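General stress protein 26 (Bacillus anthracis, PDB 3EC6) is of unknown function but binds flavin-adenine dinucleotide and, having the fold of the pyridoxamine 5'-phosphate oxidases, is probably a flavin-dependent stress protein. Local coordinates at residues A[3-8]-A[38-43]; A[20-23]-A[28-31]; A[22-27]-A[49-54]; A[95-98]-A[104-107]. All blocks are in the same frame, centred on the assembly; numbering follows the deposited sequence. Where two conformers were deposited one is given.

Contact 1: A[3-8]-A[38-43]; sequences HLKEKI and EDFVLY
Phe40, at the tip of the beta hairpin joining strands 27-38 and 41-47, drives its ring against Lys5 and Ile8 on the first turns of the N-terminal helix 4-13. The aromatic ring meets both residues obliquely, and each of the two side chains runs roughly perpendicular to that of Phe40. Ile8 touches with its CG2 branch, which comes 3.8 Å from Phe40 CE1. With CG1 turned beside the backbone N (chi1 -66°), it is CG2 that is left to meet the ring. Lys5 lays the aliphatic part of its chain across the far end of the ring: its CG lies 3.8 Å from Phe40 CZ. The chain stays extended as far as CE and bends at chi4 (-86°), which brings NZ to 4.1 Å from Phe40 CE2.

The hairpin is closed by a type II' turn from Glu38 to Val41, where Val41 N bonds to Glu38 O at 3.0 Å and Glu38 N returns to Val41 O at 2.9 Å. Phe40 thus occupies the last of the two central turn positions and projects toward the helix, where Thr9 and Ile12 also touch its side chain. Across the two segments there is no hydrogen bond. Ile8 is buried, and it packs further on Ile123 and Leu137 of the sheet, while Lys5 is exposed and touches Leu137 at the border of the same patch.

Contact 2: A[20-23]-A[28-31]; sequences LSTV and PHSA. With FAD (flavin-adenine dinucleotide), chain B.
Thr22 and His29 leave the sheet alongside each other, in the same direction, with Thr22 OG1 3.9 Å from His29 CB. The imidazole, extended by a chi1 of 180°, reaches beyond Thr22 to the ribose of FAD. Its NE2 gives a hydrogen bond of 2.9 Å to FAD O3B, which lies in the ring plane at the edge, and a weak one is made with FAD O2B. At the other ring nitrogen, Lys52 bonds to His29 ND1, which together with NE2 fixes the rotation of the ring; Asp55 holds Thr22 OG1.

On the other face of the sheet, Ser21 and Ser30 are turned hydroxyl to hydroxyl. In one of the two conformers of Ser30, its OG lies 2.7 Å from Ser21 OG, and either could be the donor. In that conformer the stronger partners of both are in the second subunit: Ser21 reaches Ser30 of that chain, and Ser30 reaches its Ser21.

The backbones are joined by hydrogen-bonded pairs at Leu20-Ala31 and Thr22-His29, with Thr22 N to His29 O at 2.8 Å (165°). Ser21-Ser30 is a non-hydrogen-bonded pair between them, where the CA atoms of Ser21 and Ser30 approach to 4.1 Å.

These strands, 17-24 and 27-38, form a beta hairpin whose first strand also pairs with strand 61-66, while Leu20 packs on Ile116 and Ile118 of strand 113-126.

Contact 3: A[22-27]-A[49-54]; sequences TVRNDK and QSKKIT. With FAD (flavin-adenine dinucleotide), chain B.
Two bends, at chi2 (-60°) and chi3 (-104°), fold the Lys52 chain back so that its ammonium meets Thr22, while Arg24 starts extended, CG opposite the backbone N, and kinks at chi3 (-56°) to swing its guanidinium in front of Lys51. Lys52 NZ gives Thr22 OG1 a hydrogen bond of 2.8 Å, and Leu20 O is a further acceptor for this buried ammonium. Lys51 CB sits over one face of the Arg24 guanidinium, 3.3 Å from NH2, the Lys51 chain passing across that of Arg24. Lys52 CD lies at the guanidinium edge, as does the phosphate oxygen FAD O1P.

That oxygen takes a 2.7 Å bond from Arg24 NH2 and a weak one from NH1, while Asp55, the other partner of the Thr22 hydroxyl, holds Arg24 NE by a salt bridge and so steadies the group. From the start of helix 51-58, Lys51 N bonds to FAD O1A at 2.7 Å, nearly straight, and Lys52 N to FAD O2P at 3.2 Å. Backbone amides of a helix N-terminus, backed by an arginine from an adjacent strand, form a diphosphate-binding site for FAD in this flavin-binding fold.

Contact 4: A[95-98]-A[104-107]; sequences KFWN and WLLR. With FAD (flavin-adenine dinucleotide), chain B.
Trp97, the first residue to leave helix 90-96, lays its indole against the loop segment 104-107, which arrives from the flavin; with CG anti to the backbone N (chi1 176°), the ring extends from the helix end to the loop. The first residue there, Trp104, does not touch the helix end but turns its ring face to the isoalloxazine of FAD: FAD C10 lies 3.3 Å above the indole plane, displaced from the ring centre, and Trp104 CZ2 comes 3.2 Å from FAD N10.

Next, Leu105 points toward the helix end. Its CB packs 3.9 Å from Trp97 CZ3, while Leu105 O lies in the plane of the indole at its edge, 3.9 Å from Trp97 CH2. The buried Leu105 side chain also packs on Tyr113 and Asp110.

The backbone of Leu106 follows, its C at 4.0 Å from Trp97 CH2 in an oblique approach, and the loop is tied down here because Leu106 N bonds to Asp110 and Leu106 O to Lys102. At Arg107 it is the main chain that covers the indole: Arg107 C sits 3.6 Å above one face, and Arg107 N is 3.4 Å from Trp97 CH2.

No hydrogen bond links the two segments, so van der Waals packing of an indole on peptide groups and one leucine joins the helix end to the loop that carries Trp104 to the flavin.

In the fold
Contacts 2 and 3 are one neighbourhood: they share Thr22 and strand 17-24, and Lys52 ties the two together. Contact 2 is wholly buried and polar at the subunit interface; contact 3, partly buried, is a charged site at the FAD phosphates. Contacts 1 and 4 rest instead on aromatic packing without hydrogen bonds between their segments, and both are only partly buried. Contact 1 lies on the opposite side of the chain's centre from contacts 2 and 3, yet it touches contact 4 through the Glu38-Lys95 salt bridge and the Tyr43-Phe96 packing. FAD meets contacts 2, 3 and 4, from ribose and phosphates to flavin ring.

Contact 1: A[3-8]-A[38-43]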
# COMPACT_ATOMS: atom_id res chain seq x y z
N HIS A 3 2.90 -26.85 -0.60
CA HIS A 3 2.65 -26.03 -1.77
C HIS A 3 2.91 -24.54 -1.61
O HIS A 3 2.57 -23.80 -2.50
CB HIS A 3 1.24 -26.24 -2.28
CG HIS A 3 0.98 -27.66 -2.65
ND1 HIS A 3 -0.17 -28.33 -2.28
CD2 HIS A 3 1.74 -28.55 -3.33
CE1 HIS A 3 -0.11 -29.57 -2.72
NE2 HIS A 3 1.04 -29.73 -3.36
N LEU A 4 3.52 -24.14 -0.50
CA LEU A 4 3.75 -22.72 -0.22
C LEU A 4 4.58 -22.02 -1.27
O LEU A 4 4.19 -20.95 -1.74
CB LEU A 4 4.35 -22.50 1.17
CG LEU A 4 4.61 -21.05 1.59
CD1 LEU A 4 3.30 -20.28 1.69
CD2 LEU A 4 5.29 -20.99 2.90
N LYS A 5 5.75 -22.56 -1.64
CA LYS A 5 6.54 -21.92 -2.69
C LYS A 5 5.75 -21.83 -3.96
O LYS A 5 5.83 -20.85 -4.65
CB LYS A 5 7.87 -22.62 -3.00
CG LYS A 5 8.96 -22.41 -1.99
CD LYS A 5 10.22 -23.04 -2.49
CE LYS A 5 11.17 -23.26 -1.36
NZ LYS A 5 11.96 -22.06 -1.13
N GLU A 6 4.99 -22.87 -4.28
CA GLU A 6 4.18 -22.80 -5.48
C GLU A 6 3.05 -21.77 -5.37
O GLU A 6 2.80 -21.05 -6.33
CB GLU A 6 3.61 -24.18 -5.81
CG GLU A 6 2.68 -24.16 -6.98
CD GLU A 6 2.37 -25.57 -7.50
OE1 GLU A 6 2.61 -26.56 -6.76
OE2 GLU A 6 1.90 -25.67 -8.65
N LYS A 7 2.38 -21.73 -4.22
CA LYS A 7 1.31 -20.74 -3.96
C LYS A 7 1.87 -19.34 -4.13
O LYS A 7 1.23 -18.48 -4.75
CB LYS A 7 0.74 -20.88 -2.53
CG LYS A 7 -0.30 -22.04 -2.22
CD LYS A 7 -0.51 -22.17 -0.67
CE LYS A 7 -1.77 -22.94 -0.28
NZ LYS A 7 -1.77 -23.25 1.17
N ILE A 8 3.08 -19.10 -3.60
CA ILE A 8 3.73 -17.78 -3.73
C ILE A 8 4.12 -17.45 -5.16
O ILE A 8 3.87 -16.38 -5.65
CB ILE A 8 4.95 -17.64 -2.73
CG1 ILE A 8 4.41 -17.64 -1.30
CG2 ILE A 8 5.74 -16.36 -3.05
CD1 ILE A 8 5.47 -17.87 -0.25
N GLU A 38 12.76 -12.40 -10.52
CA GLU A 38 13.62 -13.53 -10.83
C GLU A 38 13.58 -14.41 -9.61
O GLU A 38 14.09 -14.05 -8.56
CB GLU A 38 15.00 -13.05 -11.11
CG GLU A 38 15.08 -12.68 -12.57
CD GLU A 38 16.50 -12.66 -13.04
OE1 GLU A 38 17.42 -12.55 -12.18
OE2 GLU A 38 16.71 -12.74 -14.28
N ASP A 39 12.96 -15.57 -9.78
CA ASP A 39 12.62 -16.41 -8.64
C ASP A 39 11.85 -15.55 -7.61
O ASP A 39 10.82 -14.96 -7.94
CB ASP A 39 13.87 -17.06 -8.07
CG ASP A 39 14.44 -18.11 -9.03
OD1 ASP A 39 13.64 -18.91 -9.58
OD2 ASP A 39 15.67 -18.11 -9.21
N PHE A 40 12.32 -15.51 -6.36
CA PHE A 40 11.53 -14.76 -5.36
C PHE A 40 12.01 -13.33 -5.18
O PHE A 40 11.45 -12.58 -4.38
CB PHE A 40 11.55 -15.48 -3.99
CG PHE A 40 10.86 -16.83 -4.02
CD1 PHE A 40 9.48 -16.91 -4.21
CD2 PHE A 40 11.61 -18.00 -3.93
CE1 PHE A 40 8.85 -18.13 -4.28
CE2 PHE A 40 10.97 -19.26 -3.99
CZ PHE A 40 9.59 -19.30 -4.16
N VAL A 41 12.98 -12.93 -5.98
CA VAL A 41 13.48 -11.55 -5.96
C VAL A 41 12.62 -10.68 -6.84
O VAL A 41 12.40 -11.00 -8.01
CB VAL A 41 14.98 -11.48 -6.41
CG1 VAL A 41 15.44 -10.03 -6.49
CG2 VAL A 41 15.87 -12.30 -5.41
N LEU A 42 12.10 -9.58 -6.29
CA LEU A 42 11.14 -8.75 -7.06
C LEU A 42 11.91 -7.55 -7.61
O LEU A 42 12.92 -7.12 -7.07
CB LEU A 42 9.97 -8.23 -6.19
CG LEU A 42 9.15 -9.37 -5.58
CD1 LEU A 42 8.06 -8.77 -4.71
CD2 LEU A 42 8.51 -10.24 -6.65
N TYR A 43 11.42 -7.03 -8.74
CA TYR A 43 12.05 -5.84 -9.35
C TYR A 43 10.95 -4.89 -9.82
O TYR A 43 9.91 -5.35 -10.30
CB TYR A 43 12.86 -6.22 -10.61
CG TYR A 43 14.10 -7.08 -10.34
CD1 TYR A 43 15.34 -6.47 -10.08
CD2 TYR A 43 14.01 -8.48 -10.30
CE1 TYR A 43 16.52 -7.25 -9.82
CE2 TYR A 43 15.14 -9.25 -10.01
CZ TYR A 43 16.38 -8.64 -9.78
OH TYR A 43 17.51 -9.38 -9.49

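Contact 2: A[20-23]-A[28-31]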
# COMPACT_ATOMS: atom_id res chain seq x y z
N LEU A 20 4.21 -0.78 -3.42
CA LEU A 20 5.54 -0.71 -2.82
C LEU A 20 5.52 0.35 -1.75
O LEU A 20 5.25 1.54 -2.05
CB LEU A 20 6.54 -0.30 -3.91
CG LEU A 20 7.99 -0.06 -3.44
CD1 LEU A 20 8.61 -1.34 -2.81
CD2 LEU A 20 8.91 0.42 -4.62
N SER A 21 5.80 -0.04 -0.51
CA SER A 21 5.83 0.94 0.59
C SER A 21 7.26 1.12 1.07
O SER A 21 8.06 0.18 1.16
CB SER A 21 5.00 0.40 1.75
OG SER A 21 3.68 0.14 1.26
N THR A 22 7.59 2.37 1.40
CA THR A 22 8.90 2.78 1.88
C THR A 22 8.70 3.73 3.04
O THR A 22 7.54 4.07 3.40
CB THR A 22 9.66 3.58 0.77
OG1 THR A 22 8.77 4.59 0.24
CG2 THR A 22 10.09 2.64 -0.38
N VAL A 23 9.81 4.08 3.72
CA VAL A 23 9.79 5.12 4.76
C VAL A 23 10.43 6.38 4.19
O VAL A 23 11.50 6.29 3.59
CB VAL A 23 10.57 4.68 6.00
CG1 VAL A 23 10.54 5.81 7.07
CG2 VAL A 23 10.02 3.40 6.54
N PRO A 28 5.39 6.78 6.53
CA PRO A 28 5.22 5.76 5.49
C PRO A 28 4.75 6.39 4.17
O PRO A 28 4.05 7.41 4.13
CB PRO A 28 4.11 4.85 6.05
CG PRO A 28 3.22 5.85 6.85
CD PRO A 28 4.19 6.97 7.38
N HIS A 29 5.17 5.77 3.08
CA HIS A 29 4.71 6.16 1.74
C HIS A 29 4.48 4.92 0.93
O HIS A 29 5.33 4.02 0.91
CB HIS A 29 5.75 7.00 1.03
CG HIS A 29 5.31 7.41 -0.34
ND1 HIS A 29 5.54 6.64 -1.47
CD2 HIS A 29 4.60 8.49 -0.75
CE1 HIS A 29 5.03 7.25 -2.52
NE2 HIS A 29 4.46 8.39 -2.11
N SER A 30 3.40 4.90 0.18
CA SER A 30 3.07 3.74 -0.65
C SER A 30 2.73 4.19 -2.05
O SER A 30 2.09 5.21 -2.24
CB SER A 30 1.88 2.99 -0.08
OG SER A 30 2.22 2.36 1.13
N ALA A 31 3.09 3.38 -3.04
CA ALA A 31 2.80 3.70 -4.44
C ALA A 31 2.42 2.41 -5.15
O ALA A 31 2.98 1.34 -4.87
CB ALA A 31 4.02 4.33 -5.11
PA FAD B . 7.51 10.86 -7.40
O1A FAD B . 9.02 10.91 -7.23
O2A FAD B . 7.04 11.24 -8.80
O5B FAD B . 6.76 11.95 -6.44
C5B FAD B . 5.35 11.86 -6.37
C4B FAD B . 5.09 11.64 -4.89
O4B FAD B . 5.35 12.87 -4.20
C3B FAD B . 3.63 11.24 -4.68
O3B FAD B . 3.50 9.84 -4.47
C2B FAD B . 3.20 12.15 -3.53
O2B FAD B . 3.36 11.49 -2.29
C1B FAD B . 4.17 13.34 -3.58
N9A FAD B . 3.61 14.45 -4.39
C8A FAD B . 2.70 14.33 -5.42
N7A FAD B . 2.43 15.57 -5.91
C5A FAD B . 3.15 16.47 -5.22
C6A FAD B . 3.22 17.86 -5.34
N6A FAD B . 2.28 18.50 -6.04
N1A FAD B . 4.06 18.55 -4.47
C2A FAD B . 4.80 17.86 -3.52
N3A FAD B . 4.72 16.48 -3.41
C4A FAD B . 3.90 15.79 -4.26
N1 FAD B . 5.61 4.29 -11.68
C2 FAD B . 6.82 3.72 -12.01
O2 FAD B . 7.79 4.49 -12.01
N3 FAD B . 6.94 2.38 -12.26
C4 FAD B . 5.83 1.56 -12.23
O4 FAD B . 5.95 0.32 -12.47
C4X FAD B . 4.57 2.13 -11.97
N5 FAD B . 3.45 1.31 -11.96
C5X FAD B . 2.21 1.89 -11.70
C6 FAD B . 1.09 1.04 -11.73
C7 FAD B . -0.14 1.62 -11.43
C7M FAD B . -1.36 0.72 -11.46
C8 FAD B . -0.26 2.99 -11.13
C8M FAD B . -1.59 3.64 -10.78
C9 FAD B . 0.87 3.81 -11.06
C9A FAD B . 2.13 3.25 -11.37
N10 FAD B . 3.26 4.06 -11.33
C10 FAD B . 4.49 3.49 -11.66
C1' FAD B . 3.27 5.48 -10.87
C2' FAD B . 3.66 5.65 -9.40
O2' FAD B . 2.76 4.94 -8.54
C3' FAD B . 3.55 7.14 -9.05
O3' FAD B . 4.40 7.83 -9.97
C4' FAD B . 3.96 7.42 -7.62
O4' FAD B . 3.60 8.77 -7.20
C5' FAD B . 5.48 7.23 -7.45
O5' FAD B . 5.84 7.57 -6.12
P FAD B . 7.22 8.40 -5.99
O1P FAD B . 7.38 8.96 -4.58
O2P FAD B . 8.39 7.67 -6.57
O3P FAD B . 6.76 9.55 -7.01

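Contact 3: A[22-27]-A[49-54]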
# COMPACT_ATOMS: atom_id res chain seq x y z
N THR A 22 7.59 2.37 1.40
CA THR A 22 8.90 2.78 1.88
C THR A 22 8.70 3.73 3.04
O THR A 22 7.54 4.07 3.40
CB THR A 22 9.66 3.58 0.77
OG1 THR A 22 8.77 4.59 0.24
CG2 THR A 22 10.09 2.64 -0.38
N VAL A 23 9.81 4.08 3.72
CA VAL A 23 9.79 5.12 4.76
C VAL A 23 10.43 6.38 4.19
O VAL A 23 11.50 6.29 3.59
CB VAL A 23 10.57 4.68 6.00
CG1 VAL A 23 10.54 5.81 7.07
CG2 VAL A 23 10.02 3.40 6.54
N ARG A 24 9.76 7.52 4.37
CA ARG A 24 10.10 8.81 3.71
C ARG A 24 10.07 9.81 4.84
O ARG A 24 9.00 10.22 5.31
CB ARG A 24 9.06 9.21 2.64
CG ARG A 24 9.33 10.59 1.98
CD ARG A 24 8.53 10.83 0.70
NE ARG A 24 8.78 9.77 -0.24
CZ ARG A 24 8.10 9.55 -1.37
NH1 ARG A 24 7.11 10.37 -1.75
NH2 ARG A 24 8.44 8.52 -2.11
N ASN A 25 11.26 10.17 5.30
CA ASN A 25 11.34 11.16 6.37
C ASN A 25 10.56 10.73 7.62
O ASN A 25 9.79 11.52 8.20
CB ASN A 25 10.80 12.50 5.87
CG ASN A 25 11.71 13.13 4.87
OD1 ASN A 25 12.94 13.08 5.01
ND2 ASN A 25 11.12 13.72 3.83
N ASP A 26 10.72 9.46 8.00
CA ASP A 26 10.10 8.94 9.22
C ASP A 26 8.55 8.86 9.10
O ASP A 26 7.81 8.87 10.09
CB ASP A 26 10.54 9.84 10.37
CG ASP A 26 10.54 9.15 11.70
OD1 ASP A 26 10.44 7.90 11.75
OD2 ASP A 26 10.64 9.86 12.74
N LYS A 27 8.06 8.79 7.87
CA LYS A 27 6.63 8.59 7.61
C LYS A 27 6.49 7.53 6.51
O LYS A 27 7.40 7.38 5.69
CB LYS A 27 6.00 9.89 7.11
CG LYS A 27 6.17 11.03 8.10
CD LYS A 27 5.45 12.26 7.61
CE LYS A 27 5.76 12.63 6.19
NZ LYS A 27 5.20 14.01 5.93
N GLN A 49 15.16 9.47 -10.74
CA GLN A 49 14.90 10.62 -9.89
C GLN A 49 13.67 10.48 -8.98
O GLN A 49 13.31 11.44 -8.27
CB GLN A 49 14.81 11.90 -10.73
CG GLN A 49 16.04 12.21 -11.57
CD GLN A 49 17.34 12.20 -10.75
OE1 GLN A 49 18.38 11.78 -11.25
NE2 GLN A 49 17.28 12.68 -9.50
N SER A 50 13.04 9.31 -9.00
CA SER A 50 11.88 9.00 -8.18
C SER A 50 12.15 9.20 -6.70
O SER A 50 13.23 8.90 -6.21
CB SER A 50 11.47 7.55 -8.41
OG SER A 50 10.77 7.48 -9.61
N LYS A 51 11.15 9.74 -5.99
CA LYS A 51 11.26 9.86 -4.55
C LYS A 51 11.38 8.49 -3.89
O LYS A 51 12.00 8.38 -2.86
CB LYS A 51 10.12 10.69 -3.95
CG LYS A 51 10.22 12.18 -4.23
CD LYS A 51 8.87 12.83 -3.81
CE LYS A 51 8.60 14.16 -4.50
NZ LYS A 51 9.58 15.19 -4.07
N LYS A 52 10.82 7.44 -4.51
CA LYS A 52 10.99 6.10 -3.93
C LYS A 52 12.45 5.72 -3.91
O LYS A 52 12.92 5.06 -3.01
CB LYS A 52 10.22 5.04 -4.72
CG LYS A 52 8.74 5.29 -4.83
CD LYS A 52 8.06 5.32 -3.44
CE LYS A 52 7.32 4.10 -3.12
NZ LYS A 52 6.77 4.17 -1.74
N ILE A 53 13.20 6.17 -4.92
CA ILE A 53 14.62 5.92 -4.92
C ILE A 53 15.31 6.68 -3.80
O ILE A 53 16.15 6.13 -3.12
CB ILE A 53 15.27 6.26 -6.30
CG1 ILE A 53 14.62 5.47 -7.47
CG2 ILE A 53 16.79 6.08 -6.25
CD1 ILE A 53 14.72 3.99 -7.42
N THR A 54 14.96 7.97 -3.59
CA THR A 54 15.49 8.70 -2.45
C THR A 54 15.13 8.07 -1.10
O THR A 54 15.96 8.06 -0.19
CB THR A 54 14.99 10.16 -2.49
OG1 THR A 54 15.38 10.69 -3.77
CG2 THR A 54 15.63 11.03 -1.38
PA FAD B . 7.51 10.86 -7.40
O1A FAD B . 9.02 10.91 -7.23
O2A FAD B . 7.04 11.24 -8.80
O5B FAD B . 6.76 11.95 -6.44
C5B FAD B . 5.35 11.86 -6.37
C4B FAD B . 5.09 11.64 -4.89
O4B FAD B . 5.35 12.87 -4.20
C3B FAD B . 3.63 11.24 -4.68
O3B FAD B . 3.50 9.84 -4.47
C2B FAD B . 3.20 12.15 -3.53
O2B FAD B . 3.36 11.49 -2.29
C1B FAD B . 4.17 13.34 -3.58
N9A FAD B . 3.61 14.45 -4.39
C8A FAD B . 2.70 14.33 -5.42
N7A FAD B . 2.43 15.57 -5.91
C5A FAD B . 3.15 16.47 -5.22
C6A FAD B . 3.22 17.86 -5.34
N6A FAD B . 2.28 18.50 -6.04
N1A FAD B . 4.06 18.55 -4.47
C2A FAD B . 4.80 17.86 -3.52
N3A FAD B . 4.72 16.48 -3.41
C4A FAD B . 3.90 15.79 -4.26
N1 FAD B . 5.61 4.29 -11.68
C2 FAD B . 6.82 3.72 -12.01
O2 FAD B . 7.79 4.49 -12.01
N3 FAD B . 6.94 2.38 -12.26
C4 FAD B . 5.83 1.56 -12.23
O4 FAD B . 5.95 0.32 -12.47
C4X FAD B . 4.57 2.13 -11.97
N5 FAD B . 3.45 1.31 -11.96
C5X FAD B . 2.21 1.89 -11.70
C6 FAD B . 1.09 1.04 -11.73
C7 FAD B . -0.14 1.62 -11.43
C7M FAD B . -1.36 0.72 -11.46
C8 FAD B . -0.26 2.99 -11.13
C8M FAD B . -1.59 3.64 -10.78
C9 FAD B . 0.87 3.81 -11.06
C9A FAD B . 2.13 3.25 -11.37
N10 FAD B . 3.26 4.06 -11.33
C10 FAD B . 4.49 3.49 -11.66
C1' FAD B . 3.27 5.48 -10.87
C2' FAD B . 3.66 5.65 -9.40
O2' FAD B . 2.76 4.94 -8.54
C3' FAD B . 3.55 7.14 -9.05
O3' FAD B . 4.40 7.83 -9.97
C4' FAD B . 3.96 7.42 -7.62
O4' FAD B . 3.60 8.77 -7.20
C5' FAD B . 5.48 7.23 -7.45
O5' FAD B . 5.84 7.57 -6.12
P FAD B . 7.22 8.40 -5.99
O1P FAD B . 7.38 8.96 -4.58
O2P FAD B . 8.39 7.67 -6.57
O3P FAD B . 6.76 9.55 -7.01

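Contact 4: A[95-98]-A[104-107]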
# COMPACT_ATOMS: atom_id res chain seq x y z
N LYS A 95 15.27 -7.33 -20.10
CA LYS A 95 14.37 -8.47 -19.87
C LYS A 95 12.97 -8.02 -19.50
O LYS A 95 11.97 -8.51 -20.03
CB LYS A 95 14.97 -9.40 -18.79
CG LYS A 95 14.13 -10.61 -18.46
CD LYS A 95 14.90 -11.53 -17.47
CE LYS A 95 14.01 -12.61 -16.92
NZ LYS A 95 14.91 -13.65 -16.27
N PHE A 96 12.89 -7.03 -18.62
CA PHE A 96 11.60 -6.63 -18.05
C PHE A 96 10.95 -5.52 -18.86
O PHE A 96 9.80 -5.21 -18.61
CB PHE A 96 11.76 -6.19 -16.57
CG PHE A 96 12.28 -7.29 -15.71
CD1 PHE A 96 11.78 -8.57 -15.84
CD2 PHE A 96 13.24 -7.01 -14.73
CE1 PHE A 96 12.25 -9.62 -15.02
CE2 PHE A 96 13.73 -8.05 -13.90
CZ PHE A 96 13.26 -9.33 -14.07
N TRP A 97 11.70 -4.90 -19.79
CA TRP A 97 11.14 -3.77 -20.54
C TRP A 97 9.83 -4.15 -21.24
O TRP A 97 9.72 -5.24 -21.80
CB TRP A 97 12.13 -3.21 -21.57
CG TRP A 97 11.43 -2.13 -22.35
CD1 TRP A 97 10.86 -2.25 -23.59
CD2 TRP A 97 11.17 -0.77 -21.90
NE1 TRP A 97 10.26 -1.06 -23.94
CE2 TRP A 97 10.45 -0.14 -22.93
CE3 TRP A 97 11.51 -0.04 -20.76
CZ2 TRP A 97 10.02 1.20 -22.84
CZ3 TRP A 97 11.10 1.31 -20.67
CH2 TRP A 97 10.38 1.90 -21.72
N ASN A 98 8.85 -3.26 -21.23
CA ASN A 98 7.61 -3.49 -22.00
C ASN A 98 6.93 -2.15 -22.17
O ASN A 98 7.29 -1.19 -21.46
CB ASN A 98 6.70 -4.52 -21.31
CG ASN A 98 6.14 -4.01 -20.02
OD1 ASN A 98 5.08 -3.37 -19.99
ND2 ASN A 98 6.90 -4.20 -18.94
N TRP A 104 6.33 6.19 -17.96
CA TRP A 104 7.31 6.78 -17.02
C TRP A 104 8.73 6.86 -17.56
O TRP A 104 9.55 7.56 -16.96
CB TRP A 104 7.33 5.98 -15.70
CG TRP A 104 5.94 5.86 -15.15
CD1 TRP A 104 5.17 6.85 -14.56
CD2 TRP A 104 5.12 4.69 -15.19
NE1 TRP A 104 3.93 6.34 -14.21
CE2 TRP A 104 3.86 5.03 -14.61
CE3 TRP A 104 5.32 3.40 -15.67
CZ2 TRP A 104 2.81 4.08 -14.49
CZ3 TRP A 104 4.26 2.44 -15.56
CH2 TRP A 104 3.03 2.81 -14.98
N LEU A 105 9.02 6.14 -18.67
CA LEU A 105 10.37 5.98 -19.23
C LEU A 105 10.28 5.94 -20.74
O LEU A 105 9.23 5.55 -21.27
CB LEU A 105 10.98 4.66 -18.70
CG LEU A 105 11.22 4.61 -17.19
CD1 LEU A 105 11.48 3.10 -16.88
CD2 LEU A 105 12.40 5.54 -16.83
N LEU A 106 11.33 6.39 -21.43
CA LEU A 106 11.27 6.51 -22.90
C LEU A 106 11.39 5.19 -23.68
O LEU A 106 10.73 5.04 -24.73
CB LEU A 106 12.31 7.49 -23.41
CG LEU A 106 12.04 8.92 -22.96
CD1 LEU A 106 13.29 9.77 -23.13
CD2 LEU A 106 10.82 9.60 -23.68
N ARG A 107 12.28 4.32 -23.23
CA ARG A 107 12.74 3.15 -24.00
C ARG A 107 13.74 2.41 -23.10
O ARG A 107 14.19 2.97 -22.10
CB ARG A 107 13.41 3.64 -25.28
CG ARG A 107 14.62 4.59 -25.03
CD ARG A 107 15.26 5.10 -26.35
NE ARG A 107 14.21 5.68 -27.20
CZ ARG A 107 13.85 6.95 -27.14
NH1 ARG A 107 14.49 7.78 -26.32
NH2 ARG A 107 12.86 7.39 -27.90
PA FAD B . 7.51 10.86 -7.40
O1A FAD B . 9.02 10.91 -7.23
O2A FAD B . 7.04 11.24 -8.80
O5B FAD B . 6.76 11.95 -6.44
C5B FAD B . 5.35 11.86 -6.37
C4B FAD B . 5.09 11.64 -4.89
O4B FAD B . 5.35 12.87 -4.20
C3B FAD B . 3.63 11.24 -4.68
O3B FAD B . 3.50 9.84 -4.47
C2B FAD B . 3.20 12.15 -3.53
O2B FAD B . 3.36 11.49 -2.29
C1B FAD B . 4.17 13.34 -3.58
N9A FAD B . 3.61 14.45 -4.39
C8A FAD B . 2.70 14.33 -5.42
N7A FAD B . 2.43 15.57 -5.91
C5A FAD B . 3.15 16.47 -5.22
C6A FAD B . 3.22 17.86 -5.34
N6A FAD B . 2.28 18.50 -6.04
N1A FAD B . 4.06 18.55 -4.47
C2A FAD B . 4.80 17.86 -3.52
N3A FAD B . 4.72 16.48 -3.41
C4A FAD B . 3.90 15.79 -4.26
N1 FAD B . 5.61 4.29 -11.68
C2 FAD B . 6.82 3.72 -12.01
O2 FAD B . 7.79 4.49 -12.01
N3 FAD B . 6.94 2.38 -12.26
C4 FAD B . 5.83 1.56 -12.23
O4 FAD B . 5.95 0.32 -12.47
C4X FAD B . 4.57 2.13 -11.97
N5 FAD B . 3.45 1.31 -11.96
C5X FAD B . 2.21 1.89 -11.70
C6 FAD B . 1.09 1.04 -11.73
C7 FAD B . -0.14 1.62 -11.43
C7M FAD B . -1.36 0.72 -11.46
C8 FAD B . -0.26 2.99 -11.13
C8M FAD B . -1.59 3.64 -10.78
C9 FAD B . 0.87 3.81 -11.06
C9A FAD B . 2.13 3.25 -11.37
N10 FAD B . 3.26 4.06 -11.33
C10 FAD B . 4.49 3.49 -11.66
C1' FAD B . 3.27 5.48 -10.87
C2' FAD B . 3.66 5.65 -9.40
O2' FAD B . 2.76 4.94 -8.54
C3' FAD B . 3.55 7.14 -9.05
O3' FAD B . 4.40 7.83 -9.97
C4' FAD B . 3.96 7.42 -7.62
O4' FAD B . 3.60 8.77 -7.20
C5' FAD B . 5.48 7.23 -7.45
O5' FAD B . 5.84 7.57 -6.12
P FAD B . 7.22 8.40 -5.99
O1P FAD B . 7.38 8.96 -4.58
O2P FAD B . 8.39 7.67 -6.57
O3P FAD B . 6.76 9.55 -7.01